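Long-range contacts in PATF (PDB 4BG2), which is of unsettled activity but probably belongs to the prenyltransferase-like proteins of patellamide biosynthesis: residues A[226-231]-A[243-248]; A[276-282]-A[297-303]; A[215-220]-A[285-289]. All coordinates share one frame; numbering follows the deposited sequence.

Contact 1 (A[226-231]-A[243-248])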
loop_
_atom_site.group_PDB
_atom_site.type_symbol
_atom_site.label_atom_id
_atom_site.label_comp_id
_atom_site.label_asym_id
_atom_site.label_seq_id
_atom_site.Cartn_x
_atom_site.Cartn_y
_atom_site.Cartn_z
ATOM N N GLU A 226 -8.078 14.585 10.488
ATOM C CA GLU A 226 -6.990 15.575 10.443
ATOM C C GLU A 226 -6.092 15.527 9.201
ATOM O O GLU A 226 -5.457 16.525 8.860
ATOM C CB GLU A 226 -6.114 15.445 11.693
ATOM C CG GLU A 226 -6.857 15.825 12.964
ATOM C CD GLU A 226 -7.522 17.179 12.849
ATOM O OE1 GLU A 226 -6.806 18.179 12.623
ATOM O OE2 GLU A 226 -8.765 17.234 12.968
ATOM N N GLY A 227 -6.010 14.368 8.554
ATOM C CA GLY A 227 -5.266 14.243 7.304
ATOM C C GLY A 227 -6.228 14.410 6.150
ATOM O O GLY A 227 -7.400 14.696 6.353
ATOM N N TYR A 228 -5.756 14.204 4.933
ATOM C CA TYR A 228 -6.637 14.346 3.776
ATOM C C TYR A 228 -7.404 13.053 3.462
ATOM O O TYR A 228 -8.391 13.074 2.732
ATOM C CB TYR A 228 -5.865 14.834 2.548
ATOM C CG TYR A 228 -4.914 13.838 1.931
ATOM C CD1 TYR A 228 -5.350 12.917 0.964
ATOM C CD2 TYR A 228 -3.566 13.832 2.273
ATOM C CE1 TYR A 228 -4.469 12.002 0.384
ATOM C CE2 TYR A 228 -2.683 12.931 1.687
ATOM C CZ TYR A 228 -3.144 12.021 0.744
ATOM O OH TYR A 228 -2.277 11.122 0.162
ATOM N N LEU A 229 -6.961 11.934 4.015
ATOM C CA LEU A 229 -7.626 10.659 3.748
ATOM C C LEU A 229 -7.476 9.772 4.939
ATOM O O LEU A 229 -6.455 9.782 5.607
ATOM C CB LEU A 229 -7.035 9.991 2.479
ATOM C CG LEU A 229 -7.698 8.735 1.863
ATOM C CD1 LEU A 229 -9.156 8.947 1.500
ATOM C CD2 LEU A 229 -6.939 8.286 0.612
ATOM N N PHE A 230 -8.491 8.964 5.185
ATOM C CA PHE A 230 -8.460 7.954 6.233
ATOM C C PHE A 230 -8.887 6.654 5.589
ATOM O O PHE A 230 -9.840 6.635 4.786
ATOM C CB PHE A 230 -9.442 8.330 7.355
ATOM C CG PHE A 230 -9.679 7.222 8.358
ATOM C CD1 PHE A 230 -8.661 6.817 9.220
ATOM C CD2 PHE A 230 -10.906 6.601 8.447
ATOM C CE1 PHE A 230 -8.869 5.799 10.135
ATOM C CE2 PHE A 230 -11.123 5.588 9.349
ATOM C CZ PHE A 230 -10.100 5.188 10.208
ATOM N N GLY A 231 -8.199 5.577 5.922
ATOM C CA GLY A 231 -8.543 4.255 5.385
ATOM C C GLY A 231 -8.363 3.170 6.417
ATOM O O GLY A 231 -7.658 3.334 7.399
ATOM N N LEU A 243 -5.384 0.626 10.262
ATOM C CA LEU A 243 -5.907 1.944 9.947
ATOM C C LEU A 243 -4.815 2.722 9.303
ATOM O O LEU A 243 -3.680 2.602 9.709
ATOM C CB LEU A 243 -6.390 2.686 11.213
ATOM C CG LEU A 243 -7.300 1.915 12.167
ATOM C CD1 LEU A 243 -7.747 2.794 13.344
ATOM C CD2 LEU A 243 -8.527 1.364 11.442
ATOM N N PHE A 244 -5.146 3.510 8.291
ATOM C CA PHE A 244 -4.166 4.297 7.580
ATOM C C PHE A 244 -4.591 5.751 7.740
ATOM O O PHE A 244 -5.738 6.079 7.484
ATOM C CB PHE A 244 -4.170 3.968 6.075
ATOM C CG PHE A 244 -3.291 2.837 5.680
ATOM C CD1 PHE A 244 -3.558 1.536 6.102
ATOM C CD2 PHE A 244 -2.237 3.037 4.765
ATOM C CE1 PHE A 244 -2.741 0.470 5.675
ATOM C CE2 PHE A 244 -1.447 1.985 4.342
ATOM C CZ PHE A 244 -1.702 0.694 4.794
ATOM N N PHE A 245 -3.636 6.609 8.082
ATOM C CA PHE A 245 -3.866 8.041 8.198
ATOM C C PHE A 245 -2.935 8.761 7.223
ATOM O O PHE A 245 -1.741 8.802 7.476
ATOM C CB PHE A 245 -3.589 8.483 9.629
ATOM C CG PHE A 245 -4.372 7.719 10.650
ATOM C CD1 PHE A 245 -5.669 8.109 10.978
ATOM C CD2 PHE A 245 -3.833 6.611 11.266
ATOM C CE1 PHE A 245 -6.399 7.403 11.914
ATOM C CE2 PHE A 245 -4.554 5.898 12.196
ATOM C CZ PHE A 245 -5.841 6.288 12.520
ATOM N N TYR A 246 -3.488 9.318 6.136
ATOM C CA TYR A 246 -2.713 9.992 5.085
ATOM C C TYR A 246 -2.607 11.501 5.329
ATOM O O TYR A 246 -3.602 12.163 5.580
ATOM C CB TYR A 246 -3.303 9.713 3.681
ATOM C CG TYR A 246 -2.728 8.440 2.994
ATOM C CD1 TYR A 246 -1.562 8.527 2.205
ATOM C CD2 TYR A 246 -3.324 7.191 3.120
ATOM C CE1 TYR A 246 -1.010 7.408 1.575
ATOM C CE2 TYR A 246 -2.772 6.055 2.488
ATOM C CZ TYR A 246 -1.608 6.174 1.726
ATOM O OH TYR A 246 -1.015 5.078 1.082
ATOM N N HIS A 247 -1.389 12.029 5.255
ATOM C CA HIS A 247 -1.121 13.453 5.438
ATOM C C HIS A 247 -0.245 14.001 4.325
ATOM O O HIS A 247 0.717 13.352 3.902
ATOM C CB HIS A 247 -0.412 13.686 6.765
ATOM C CG HIS A 247 -1.286 13.464 7.950
ATOM N ND1 HIS A 247 -1.968 14.488 8.569
ATOM C CD2 HIS A 247 -1.608 12.331 8.618
ATOM C CE1 HIS A 247 -2.666 13.993 9.577
ATOM N NE2 HIS A 247 -2.466 12.688 9.626
ATOM N N SER A 248 -0.571 15.208 3.873
ATOM C CA SER A 248 0.192 15.854 2.826
ATOM C C SER A 248 1.219 16.828 3.406
ATOM O O SER A 248 2.084 17.282 2.692
ATOM C CB SER A 248 -0.744 16.569 1.846
ATOM O OG SER A 248 -1.485 17.559 2.516
#

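Contact 2 (A[276-282]-A[297-303])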
loop_
_atom_site.group_PDB
_atom_site.type_symbol
_atom_site.label_atom_id
_atom_site.label_comp_id
_atom_site.label_asym_id
_atom_site.label_seq_id
_atom_site.Cartn_x
_atom_site.Cartn_y
_atom_site.Cartn_z
ATOM N N ILE A 276 8.587 14.440 -1.603
ATOM C CA ILE A 276 7.537 13.783 -0.864
ATOM C C ILE A 276 6.218 14.533 -0.966
ATOM O O ILE A 276 6.128 15.696 -0.567
ATOM C CB ILE A 276 7.931 13.581 0.603
ATOM C CG1 ILE A 276 9.158 12.667 0.661
ATOM C CG2 ILE A 276 6.770 12.963 1.379
ATOM C CD1 ILE A 276 9.627 12.314 2.055
ATOM N N THR A 277 5.204 13.867 -1.517
ATOM C CA THR A 277 3.882 14.458 -1.716
ATOM C C THR A 277 2.929 14.127 -0.558
ATOM O O THR A 277 2.030 14.896 -0.269
ATOM C CB THR A 277 3.231 13.957 -3.012
ATOM O OG1 THR A 277 3.220 12.522 -3.019
ATOM C CG2 THR A 277 3.988 14.452 -4.211
ATOM N N ASP A 278 3.149 12.995 0.104
ATOM C CA ASP A 278 2.317 12.572 1.212
ATOM C C ASP A 278 3.000 11.463 2.016
ATOM O O ASP A 278 3.883 10.761 1.510
ATOM C CB ASP A 278 0.949 12.090 0.690
ATOM C CG ASP A 278 1.066 10.965 -0.324
ATOM O OD1 ASP A 278 1.131 9.793 0.108
ATOM O OD2 ASP A 278 1.084 11.229 -1.555
ATOM N N VAL A 279 2.542 11.308 3.258
ATOM C CA VAL A 279 2.988 10.262 4.173
ATOM C C VAL A 279 1.757 9.610 4.746
ATOM O O VAL A 279 0.664 10.151 4.646
ATOM C CB VAL A 279 3.880 10.797 5.302
ATOM C CG1 VAL A 279 5.097 11.458 4.693
ATOM C CG2 VAL A 279 3.145 11.818 6.191
ATOM N N ALA A 280 1.927 8.420 5.298
ATOM C CA ALA A 280 0.842 7.757 5.971
ATOM C C ALA A 280 1.377 6.909 7.085
ATOM O O ALA A 280 2.414 6.275 6.958
ATOM C CB ALA A 280 0.029 6.909 4.998
ATOM N N ILE A 281 0.640 6.889 8.181
ATOM C CA ILE A 281 0.904 5.979 9.249
ATOM C C ILE A 281 -0.167 4.898 9.231
ATOM O O ILE A 281 -1.351 5.197 9.204
ATOM C CB ILE A 281 0.894 6.689 10.606
ATOM C CG1 ILE A 281 1.917 7.812 10.605
ATOM C CG2 ILE A 281 1.183 5.689 11.732
ATOM C CD1 ILE A 281 3.353 7.361 10.380
ATOM N N ALA A 282 0.278 3.647 9.279
ATOM C CA ALA A 282 -0.626 2.496 9.338
ATOM C C ALA A 282 -0.435 1.835 10.681
ATOM O O ALA A 282 0.694 1.459 11.044
ATOM C CB ALA A 282 -0.337 1.524 8.199
ATOM N N CYS A 297 3.410 0.875 10.594
ATOM C CA CYS A 297 4.072 1.075 9.315
ATOM C C CYS A 297 4.056 2.533 8.946
ATOM O O CYS A 297 3.050 3.196 9.120
ATOM C CB CYS A 297 3.340 0.304 8.229
ATOM S SG CYS A 297 3.721 -1.427 8.250
ATOM N N PHE A 298 5.171 3.028 8.435
ATOM C CA PHE A 298 5.322 4.421 8.043
ATOM C C PHE A 298 5.598 4.473 6.519
ATOM O O PHE A 298 6.604 3.974 6.047
ATOM C CB PHE A 298 6.488 4.973 8.843
ATOM C CG PHE A 298 6.578 6.479 8.875
ATOM C CD1 PHE A 298 6.503 7.233 7.719
ATOM C CD2 PHE A 298 6.812 7.128 10.078
ATOM C CE1 PHE A 298 6.613 8.627 7.760
ATOM C CE2 PHE A 298 6.944 8.513 10.129
ATOM C CZ PHE A 298 6.832 9.268 8.968
ATOM N N TYR A 299 4.714 5.133 5.786
ATOM C CA TYR A 299 4.749 5.198 4.326
ATOM C C TYR A 299 5.088 6.624 3.939
ATOM O O TYR A 299 4.646 7.549 4.595
ATOM C CB TYR A 299 3.358 4.848 3.775
ATOM C CG TYR A 299 2.981 3.406 3.896
ATOM C CD1 TYR A 299 2.394 2.892 5.039
ATOM C CD2 TYR A 299 3.246 2.517 2.836
ATOM C CE1 TYR A 299 2.051 1.527 5.126
ATOM C CE2 TYR A 299 2.908 1.177 2.918
ATOM C CZ TYR A 299 2.320 0.688 4.046
ATOM O OH TYR A 299 2.029 -0.663 4.088
ATOM N N TYR A 300 5.869 6.800 2.884
ATOM C CA TYR A 300 6.028 8.091 2.252
ATOM C C TYR A 300 6.045 7.898 0.737
ATOM O O TYR A 300 6.534 6.873 0.245
ATOM C CB TYR A 300 7.279 8.819 2.771
ATOM C CG TYR A 300 8.590 8.168 2.445
ATOM C CD1 TYR A 300 9.119 7.188 3.261
ATOM C CD2 TYR A 300 9.318 8.562 1.341
ATOM C CE1 TYR A 300 10.340 6.604 2.970
ATOM C CE2 TYR A 300 10.542 7.994 1.052
ATOM C CZ TYR A 300 11.037 7.005 1.859
ATOM O OH TYR A 300 12.237 6.422 1.543
ATOM N N ASP A 301 5.529 8.895 0.017
ATOM C CA ASP A 301 5.252 8.820 -1.407
ATOM C C ASP A 301 6.055 9.883 -2.128
ATOM O O ASP A 301 6.036 11.063 -1.734
ATOM C CB ASP A 301 3.754 9.031 -1.633
ATOM C CG ASP A 301 3.304 8.761 -3.081
ATOM O OD1 ASP A 301 4.010 8.075 -3.857
ATOM O OD2 ASP A 301 2.196 9.230 -3.444
ATOM N N GLN A 302 6.781 9.464 -3.166
ATOM C CA GLN A 302 7.589 10.353 -3.975
ATOM C C GLN A 302 7.192 10.233 -5.446
ATOM O O GLN A 302 6.941 9.117 -5.944
ATOM C CB GLN A 302 9.065 10.030 -3.777
ATOM C CG GLN A 302 9.561 10.354 -2.375
ATOM C CD GLN A 302 10.995 9.922 -2.149
ATOM O OE1 GLN A 302 11.276 8.733 -2.110
ATOM N NE2 GLN A 302 11.897 10.881 -1.967
ATOM N N TRP A 303 7.107 11.379 -6.127
ATOM C CA TRP A 303 6.688 11.436 -7.525
ATOM C C TRP A 303 7.911 11.672 -8.410
ATOM O O TRP A 303 8.702 12.584 -8.174
ATOM C CB TRP A 303 5.573 12.494 -7.741
ATOM C CG TRP A 303 4.200 12.046 -7.148
ATOM C CD1 TRP A 303 3.998 11.224 -6.047
ATOM C CD2 TRP A 303 2.874 12.413 -7.608
ATOM N NE1 TRP A 303 2.652 11.050 -5.826
ATOM C CE2 TRP A 303 1.940 11.767 -6.756
ATOM C CE3 TRP A 303 2.387 13.216 -8.656
ATOM C CZ2 TRP A 303 0.553 11.900 -6.923
ATOM C CZ3 TRP A 303 1.010 13.353 -8.814
ATOM C CH2 TRP A 303 0.110 12.693 -7.953
#

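Contact 3 (A[215-220]-A[285-289])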
loop_
_atom_site.group_PDB
_atom_site.type_symbol
_atom_site.label_atom_id
_atom_site.label_comp_id
_atom_site.label_asym_id
_atom_site.label_seq_id
_atom_site.Cartn_x
_atom_site.Cartn_y
_atom_site.Cartn_z
ATOM N N ASN A 215 -17.976 2.923 16.387
ATOM C CA ASN A 215 -17.299 1.716 16.827
ATOM C C ASN A 215 -15.855 1.868 17.272
ATOM O O ASN A 215 -15.364 1.022 17.994
ATOM C CB ASN A 215 -17.402 0.644 15.731
ATOM C CG ASN A 215 -18.845 0.364 15.339
ATOM O OD1 ASN A 215 -19.467 -0.536 15.872
ATOM N ND2 ASN A 215 -19.391 1.166 14.446
ATOM N N LEU A 216 -15.152 2.887 16.796
ATOM C CA LEU A 216 -13.720 2.940 17.015
ATOM C C LEU A 216 -13.395 3.866 18.179
ATOM O O LEU A 216 -14.234 4.638 18.613
ATOM C CB LEU A 216 -12.978 3.368 15.753
ATOM C CG LEU A 216 -13.029 2.391 14.578
ATOM C CD1 LEU A 216 -12.089 2.859 13.483
ATOM C CD2 LEU A 216 -12.706 0.955 14.994
ATOM N N SER A 217 -12.169 3.780 18.674
ATOM C CA SER A 217 -11.810 4.453 19.903
ATOM C C SER A 217 -11.865 5.978 19.755
ATOM O O SER A 217 -11.861 6.523 18.642
ATOM C CB SER A 217 -10.410 4.038 20.323
ATOM O OG SER A 217 -9.448 4.621 19.462
ATOM N N ARG A 218 -11.900 6.660 20.891
ATOM C CA ARG A 218 -11.850 8.116 20.912
ATOM C C ARG A 218 -10.563 8.621 20.272
ATOM O O ARG A 218 -10.560 9.619 19.559
ATOM C CB ARG A 218 -11.993 8.635 22.348
ATOM C CG ARG A 218 -13.387 8.362 22.905
ATOM C CD ARG A 218 -13.597 8.957 24.278
ATOM N NE ARG A 218 -12.859 8.230 25.322
ATOM C CZ ARG A 218 -13.390 7.701 26.426
ATOM N NH1 ARG A 218 -14.694 7.791 26.686
ATOM N NH2 ARG A 218 -12.601 7.077 27.295
ATOM N N LYS A 219 -9.470 7.907 20.497
ATOM C CA LYS A 219 -8.190 8.307 19.928
ATOM C C LYS A 219 -8.231 8.260 18.387
ATOM O O LYS A 219 -7.750 9.186 17.727
ATOM C CB LYS A 219 -7.060 7.439 20.497
ATOM C CG LYS A 219 -5.713 7.669 19.831
ATOM C CD LYS A 219 -4.750 8.417 20.730
ATOM C CE LYS A 219 -3.671 9.132 19.916
ATOM N NZ LYS A 219 -4.108 10.055 18.813
ATOM N N VAL A 220 -8.816 7.204 17.828
ATOM C CA VAL A 220 -9.064 7.142 16.376
ATOM C C VAL A 220 -9.966 8.272 15.900
ATOM O O VAL A 220 -9.622 8.996 14.956
ATOM C CB VAL A 220 -9.696 5.802 15.947
ATOM C CG1 VAL A 220 -10.196 5.877 14.503
ATOM C CG2 VAL A 220 -8.659 4.696 16.066
ATOM N N GLU A 285 -6.060 0.065 15.865
ATOM C CA GLU A 285 -6.742 0.748 16.975
ATOM C C GLU A 285 -6.032 0.477 18.299
ATOM O O GLU A 285 -5.735 1.404 19.049
ATOM C CB GLU A 285 -8.184 0.250 17.084
ATOM C CG GLU A 285 -9.078 1.113 17.978
ATOM C CD GLU A 285 -10.501 0.601 18.042
ATOM O OE1 GLU A 285 -10.745 -0.588 17.724
ATOM O OE2 GLU A 285 -11.388 1.384 18.410
ATOM N N THR A 286 -5.779 -0.811 18.554
ATOM C CA THR A 286 -5.119 -1.281 19.771
ATOM C C THR A 286 -3.762 -0.616 19.982
ATOM O O THR A 286 -3.448 -0.195 21.070
ATOM C CB THR A 286 -4.900 -2.812 19.701
ATOM O OG1 THR A 286 -6.171 -3.477 19.736
ATOM C CG2 THR A 286 -4.019 -3.305 20.876
ATOM N N GLU A 287 -2.955 -0.533 18.926
ATOM C CA GLU A 287 -1.625 0.056 19.052
ATOM C C GLU A 287 -1.686 1.572 19.234
ATOM O O GLU A 287 -0.779 2.158 19.822
ATOM C CB GLU A 287 -0.754 -0.313 17.863
ATOM C CG GLU A 287 0.662 0.245 17.930
ATOM C CD GLU A 287 1.546 -0.457 18.953
ATOM O OE1 GLU A 287 1.246 -1.606 19.349
ATOM O OE2 GLU A 287 2.548 0.159 19.359
ATOM N N LEU A 288 -2.729 2.205 18.712
ATOM C CA LEU A 288 -2.943 3.649 18.912
ATOM C C LEU A 288 -3.285 4.032 20.348
ATOM O O LEU A 288 -3.127 5.186 20.721
ATOM C CB LEU A 288 -4.080 4.174 18.040
ATOM C CG LEU A 288 -3.732 5.025 16.831
ATOM C CD1 LEU A 288 -5.033 5.606 16.286
ATOM C CD2 LEU A 288 -2.738 6.144 17.151
ATOM N N GLU A 289 -3.771 3.078 21.135
ATOM C CA GLU A 289 -4.123 3.343 22.525
ATOM C C GLU A 289 -2.881 3.555 23.398
ATOM O O GLU A 289 -2.982 4.101 24.496
ATOM C CB GLU A 289 -4.950 2.180 23.104
ATOM C CG GLU A 289 -6.333 1.939 22.495
ATOM C CD GLU A 289 -7.383 3.029 22.784
ATOM O OE1 GLU A 289 -7.103 4.228 22.559
ATOM O OE2 GLU A 289 -8.520 2.680 23.180
#

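Contact 1 (A[226-231]-A[243-248])
Leu243 rests its CB 4.1 Å from Phe230 CE1, in the beta hairpin of strands 229-233 and 242-247, two neighbours in a closed antiparallel barrel with helices packed outside it, probably of the ABBA prenyltransferase kind. At Phe244 the backbones grip one another twice: its N donates to Gly231 O at 2.7 Å, and its O accepts from Gly231 N. Gly231 offers no side chain to the Phe244 ring, which leans away from it and meets Phe233 edge-to-face and the Tyr299 ring. Phe245 comes next, on the outer surface, in a non-hydrogen-bonded pair with Phe230. The two side chains run side by side in the same direction, their planes inclined by 39°, and Phe230 CE1 lies 3.4 Å from Phe245 CE1. Helices 206-215 and 218-223 pack against these rings, on Phe230 and Phe245 respectively. Tyr246 points into the barrel, where its hydroxyl is bonded to Glu51 on a strand that is not its neighbour. Its N gives a hydrogen bond of 3.0 Å to Leu229 O, and its O receives a weak, bent one from Tyr228 N. Tyr228 holds CG between its own N and carbonyl carbon (chi1 71°), which brings the ring across Tyr246 so that Tyr246 CB sits over one face, 3.7 Å from Tyr228 CZ. His247 carries its imidazole to the other surface, where Gly227 CA stands over the ring face, 3.7 Å from the centroid, in a CH-pi contact. Gly227 CA also makes a CA-H...O contact with Tyr246 O at 3.2 Å. Past the strand, Ser248 meets the rim of the Tyr228 ring, its backbone N lying in the ring plane 3.7 Å from Tyr228 CD2.

Contact 2 (A[276-282]-A[297-303])
Thr277 and Trp303 cross at about a right angle where strands 276-284 and 295-303 pair, antiparallel neighbours of the barrel, the second of which goes on to meet strand 48-57 and close it. Thr277 CG2 stands over the five-membered ring of Trp303, 3.8 Å from its centroid. That indole in turn aims NE1, within its own plane, at Asp301 OD2 (3.0 Å), reaching the oxygen from above the carboxylate plane. Asp278 mirrors this: its OD2 accepts from Thr277 OG1 at 2.9 Å, again from above the plane. The two carboxylates cross with planes 59° apart and put Asp278 OD2 only 3.0 Å from Asp301 OD2. Replacing Asp278 by an alanine is likely to leave the Thr277 hydroxyl without its acceptor and a gap beside Asp301 CB.

On the helix-covered surface, Phe298 has CG anti to its N (chi1 -164°), which presents a ring face to Ile281 CD1, 3.5 Å from Phe298 CD2. Tyr299, on the lumen surface with Ala280 and Ala282, instead meets Ala282 CB near its ring plane. The closeness of the two acids may raise the proton affinity of one, while donors from Thr277, Trp303 and Ser49 probably ease the remaining repulsion.

Contact 3 (A[215-220]-A[285-289])
Helix 218-223 starts with an N-cap, and it is this capped end, together with the residue before it, that meets the short helical turn 285-288 linking strands 276-284 and 295-303. Ser217 does the capping: its OG, set between the backbone N and carbonyl carbon (chi1 72°), accepts from Val220 N at 3.1 Å in a nearly straight bond. Across the contact, the extended side chain of Glu285 brings OE2 to Ser217 N. That approach is short and bent, a weak hydrogen bond at most. The same oxygen lies 3.1 Å from Leu216 CA, and Leu216 CD2 packs against the carboxylate.

In the first turn, Val220 CG2 touches Leu288 CD1 at 3.7 Å, the two side chains crossing at about a right angle above Leu243 and Phe245 of the barrel. Lys219 lays its aliphatic stem across the same residue, CD 3.6 Å from Leu288 O, while its amine reaches on to Tyr256 O, weakly. Glu289 bends back so that OE2 stands 3.7 Å from Ser217 CB. What results is a serine N-cap with the Glu285 carboxylate close to the helix start, where negative charge would probably be favourable.

Overall arrangement
Contacts 1 and 2 illustrate how a barrel is built from successive antiparallel pairs: strands 242-247 and 276-284 are neighbours, the centres lie about 10 Å apart, and His247 O and Val279 N probably share a hydrogen bond at 2.8 Å. Beside the strand end, Tyr228 OH packs 3.4 Å from Asp278 CG, and inside the barrel Phe244 meets Tyr299, so aromatic groups of contact 1 meet Asp278 and Tyr299 of contact 2. Contact 3 sits outside, its centre about 15 Å from that of contact 1, where Val220 CG2 meets Leu243 CD1 at 3.4 Å. It is about 21 Å from contact 2, linked by sequence alone. No ligand marks an active site; in ABBA prenyltransferases the barrel interior holds the substrates.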